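Local coordinates for protein putative NADH dehydrogenase/NAD(P)H nitroreductase (Bacteroides thetaiotaomicron VPI-5482, PDB 3KWK) that binds flavin mononucleotide and probably acts as an NAD(P)H-dependent oxidoreductase of the nitroreductase family, at residues E55-D66 with L78-C88. Sequence-based numbering, arbitrary orientation. Where two conformers were deposited one is given.
Sequences EFVVVSDRAKLD and LTQARNAIIVC
The guanidinium of R62 meets the 78-81 turn with its edge: A81 O and L78 O lie near its plane, while T79 O sits over one face. The F56 ring is met obliquely by I85 CG2 and V87 CG1. These two flat groups mark opposite ends of a strand-helix-strand connection in the nitroreductase fold, where 55-59 runs antiparallel to 83-88 and helix 62-71 packs on one face of the sheet. The example illustrates how one arginine can tie the start of a helix to the turn that leads into the returning strand. With CG anti to the backbone N (chi1 -177°) and the chain bent at chi2 and chi3, R62 grips A81 O end-on, NH1 at 2.9 Å and NH2 at 3.1 Å. Its NE and NH2 also reach D66 OD1 from one face of the carboxylate in a salt bridge, which should restrain the guanidinium's rotation.

Beneath the helix, L65 CD2 touches both L78 CD2 (3.8 Å) and A84 CB, which lie to the same side of it. V57, V59 and I86 share this side of the sheet, V59 CG2 touching I86 CD1 at 3.9 Å. F56, V58 and I85 face the other way, against L39 of helix 32-43. Three hydrogen-bonded pairs join the strands, with V59 N to A84 O nearly straight at 176°. Beyond 55-59 a strand of the second subunit continues the sheet in parallel, and the E55 carboxylate is hydrogen-bonded to H171 and salt-bridged to K169, both of that subunit. At the R62 end of the contact, a water donates to D66 OD1 and, at 2.8 Å, to T79 O.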
# COMPACT_ATOMS: atom_id res chain seq x y z
N GLU A 55 -0.90 -2.66 -14.06
CA GLU A 55 -1.13 -3.78 -14.95
C GLU A 55 -0.82 -5.04 -14.17
O GLU A 55 0.23 -5.10 -13.51
CB GLU A 55 -0.23 -3.66 -16.21
CG GLU A 55 -0.44 -2.39 -17.06
CD GLU A 55 -1.75 -2.35 -17.85
OE1 GLU A 55 -2.44 -3.37 -18.03
OE2 GLU A 55 -2.10 -1.22 -18.28
N PHE A 56 -1.70 -6.06 -14.24
CA PHE A 56 -1.48 -7.28 -13.47
C PHE A 56 -1.32 -8.46 -14.41
O PHE A 56 -2.13 -8.66 -15.32
CB PHE A 56 -2.68 -7.54 -12.56
CG PHE A 56 -2.99 -6.37 -11.66
CD1 PHE A 56 -2.30 -6.20 -10.47
CD2 PHE A 56 -3.91 -5.41 -12.05
CE1 PHE A 56 -2.55 -5.11 -9.65
CE2 PHE A 56 -4.15 -4.31 -11.25
CZ PHE A 56 -3.49 -4.16 -10.06
N VAL A 57 -0.28 -9.26 -14.18
CA VAL A 57 -0.10 -10.51 -14.95
C VAL A 57 -0.39 -11.64 -13.96
O VAL A 57 0.29 -11.80 -12.98
CB VAL A 57 1.27 -10.65 -15.59
CG1 VAL A 57 1.40 -11.91 -16.46
CG2 VAL A 57 1.65 -9.41 -16.41
N VAL A 58 -1.42 -12.42 -14.27
CA VAL A 58 -1.77 -13.59 -13.50
C VAL A 58 -1.06 -14.76 -14.12
O VAL A 58 -1.32 -15.08 -15.27
CB VAL A 58 -3.30 -13.85 -13.52
CG1 VAL A 58 -3.60 -15.16 -12.72
CG2 VAL A 58 -4.04 -12.59 -13.01
N VAL A 59 -0.12 -15.37 -13.40
CA VAL A 59 0.70 -16.44 -13.96
C VAL A 59 0.25 -17.78 -13.35
O VAL A 59 0.35 -17.98 -12.13
CB VAL A 59 2.21 -16.23 -13.71
CG1 VAL A 59 3.02 -17.40 -14.29
CG2 VAL A 59 2.71 -14.89 -14.34
N SER A 60 -0.20 -18.68 -14.21
CA SER A 60 -0.63 -20.02 -13.81
C SER A 60 0.14 -21.11 -14.55
O SER A 60 -0.13 -22.32 -14.34
CB SER A 60 -2.11 -20.18 -14.13
OG SER A 60 -2.32 -19.94 -15.51
N ASP A 61 1.01 -20.72 -15.48
CA ASP A 61 1.84 -21.65 -16.23
C ASP A 61 3.00 -22.17 -15.35
O ASP A 61 3.88 -21.41 -14.93
CB ASP A 61 2.39 -20.98 -17.49
CG ASP A 61 3.21 -21.95 -18.33
OD1 ASP A 61 4.40 -22.21 -18.03
OD2 ASP A 61 2.65 -22.50 -19.30
N ARG A 62 2.97 -23.48 -15.09
CA ARG A 62 3.93 -24.17 -14.25
C ARG A 62 5.33 -23.90 -14.67
O ARG A 62 6.20 -23.62 -13.85
CB ARG A 62 3.62 -25.68 -14.36
CG ARG A 62 4.49 -26.58 -13.49
CD ARG A 62 4.10 -26.46 -12.03
NE ARG A 62 4.82 -25.41 -11.32
CZ ARG A 62 4.30 -24.61 -10.40
NH1 ARG A 62 3.01 -24.68 -10.09
NH2 ARG A 62 5.06 -23.73 -9.79
N ALA A 63 5.61 -24.00 -15.96
CA ALA A 63 6.97 -23.74 -16.44
C ALA A 63 7.46 -22.32 -16.22
O ALA A 63 8.64 -22.13 -15.89
CB ALA A 63 7.12 -24.14 -17.95
N LYS A 64 6.59 -21.31 -16.42
CA LYS A 64 7.01 -19.93 -16.20
C LYS A 64 7.27 -19.70 -14.71
O LYS A 64 8.20 -19.02 -14.32
CB LYS A 64 5.97 -18.88 -16.65
CG LYS A 64 5.93 -18.54 -18.10
CD LYS A 64 4.87 -17.45 -18.34
CE LYS A 64 4.59 -17.35 -19.79
NZ LYS A 64 5.84 -17.43 -20.50
N LEU A 65 6.38 -20.23 -13.90
CA LEU A 65 6.49 -20.09 -12.44
C LEU A 65 7.83 -20.67 -11.95
O LEU A 65 8.56 -20.04 -11.19
CB LEU A 65 5.33 -20.79 -11.75
CG LEU A 65 3.95 -20.09 -11.81
CD1 LEU A 65 2.80 -21.03 -11.34
CD2 LEU A 65 3.89 -18.77 -11.02
N ASP A 66 8.14 -21.87 -12.44
CA ASP A 66 9.39 -22.56 -12.03
C ASP A 66 10.66 -21.88 -12.58
O ASP A 66 11.70 -21.81 -11.91
CB ASP A 66 9.31 -24.01 -12.50
CG ASP A 66 8.27 -24.84 -11.71
OD1 ASP A 66 7.75 -24.37 -10.68
OD2 ASP A 66 7.95 -25.94 -12.16
N LEU A 78 7.83 -19.84 -5.43
CA LEU A 78 7.07 -20.02 -6.67
C LEU A 78 6.96 -21.49 -7.14
O LEU A 78 6.02 -21.80 -7.83
CB LEU A 78 7.71 -19.21 -7.80
CG LEU A 78 7.45 -17.69 -7.75
CD1 LEU A 78 8.39 -16.96 -8.72
CD2 LEU A 78 5.98 -17.41 -8.13
N THR A 79 7.90 -22.36 -6.79
CA THR A 79 7.84 -23.74 -7.22
C THR A 79 6.72 -24.48 -6.48
O THR A 79 6.25 -25.52 -6.94
CB THR A 79 9.18 -24.49 -7.04
OG1 THR A 79 9.53 -24.54 -5.65
CG2 THR A 79 10.29 -23.84 -7.89
N GLN A 80 6.24 -23.93 -5.37
CA GLN A 80 5.13 -24.60 -4.67
C GLN A 80 3.82 -23.85 -4.76
O GLN A 80 2.80 -24.26 -4.19
CB GLN A 80 5.51 -24.98 -3.23
CG GLN A 80 5.93 -23.90 -2.36
CD GLN A 80 6.23 -24.43 -0.97
OE1 GLN A 80 5.33 -24.57 -0.19
NE2 GLN A 80 7.50 -24.72 -0.68
N ALA A 81 3.82 -22.74 -5.49
CA ALA A 81 2.62 -21.96 -5.74
C ALA A 81 1.98 -22.43 -7.04
O ALA A 81 2.68 -22.72 -8.03
CB ALA A 81 3.00 -20.41 -5.84
N ARG A 82 0.66 -22.52 -7.07
CA ARG A 82 -0.08 -22.78 -8.33
C ARG A 82 -0.20 -21.53 -9.20
O ARG A 82 -0.41 -21.64 -10.38
CB ARG A 82 -1.53 -23.22 -8.04
CG ARG A 82 -1.72 -24.53 -7.40
CD ARG A 82 -1.49 -25.67 -8.38
NE ARG A 82 -1.66 -26.89 -7.65
CZ ARG A 82 -2.78 -27.60 -7.63
NH1 ARG A 82 -3.82 -27.20 -8.35
NH2 ARG A 82 -2.82 -28.70 -6.92
N ASN A 83 -0.15 -20.35 -8.58
CA ASN A 83 -0.34 -19.09 -9.26
C ASN A 83 0.43 -17.95 -8.57
O ASN A 83 0.77 -18.02 -7.38
CB ASN A 83 -1.83 -18.62 -9.24
CG ASN A 83 -2.83 -19.66 -9.66
OD1 ASN A 83 -3.14 -19.80 -10.85
ND2 ASN A 83 -3.35 -20.39 -8.69
N ALA A 84 0.66 -16.89 -9.34
CA ALA A 84 1.25 -15.65 -8.80
C ALA A 84 0.62 -14.49 -9.54
O ALA A 84 0.19 -14.66 -10.69
CB ALA A 84 2.78 -15.64 -9.01
N ILE A 85 0.47 -13.36 -8.86
CA ILE A 85 0.09 -12.12 -9.52
C ILE A 85 1.32 -11.24 -9.57
O ILE A 85 1.96 -10.99 -8.53
CB ILE A 85 -1.04 -11.38 -8.78
CG1 ILE A 85 -2.32 -12.24 -8.85
CG2 ILE A 85 -1.30 -9.98 -9.41
CD1 ILE A 85 -3.45 -11.72 -7.97
N ILE A 86 1.66 -10.78 -10.78
CA ILE A 86 2.76 -9.86 -10.99
C ILE A 86 2.18 -8.46 -11.08
O ILE A 86 1.40 -8.18 -11.99
CB ILE A 86 3.59 -10.22 -12.21
CG1 ILE A 86 4.00 -11.70 -12.14
CG2 ILE A 86 4.83 -9.28 -12.29
CD1 ILE A 86 5.08 -12.05 -13.15
N VAL A 87 2.50 -7.61 -10.12
CA VAL A 87 2.00 -6.23 -10.09
C VAL A 87 2.98 -5.35 -10.83
O VAL A 87 4.16 -5.25 -10.43
CB VAL A 87 1.78 -5.68 -8.65
CG1 VAL A 87 1.27 -4.24 -8.70
CG2 VAL A 87 0.86 -6.65 -7.81
N CYS A 88 2.53 -4.72 -11.91
CA CYS A 88 3.36 -3.89 -12.75
C CYS A 88 2.77 -2.51 -12.85
O CYS A 88 1.59 -2.32 -12.63
CB CYS A 88 3.46 -4.44 -14.17
SG CYS A 88 3.96 -6.16 -14.28
O HOH W 1 7.10 -26.88 -9.23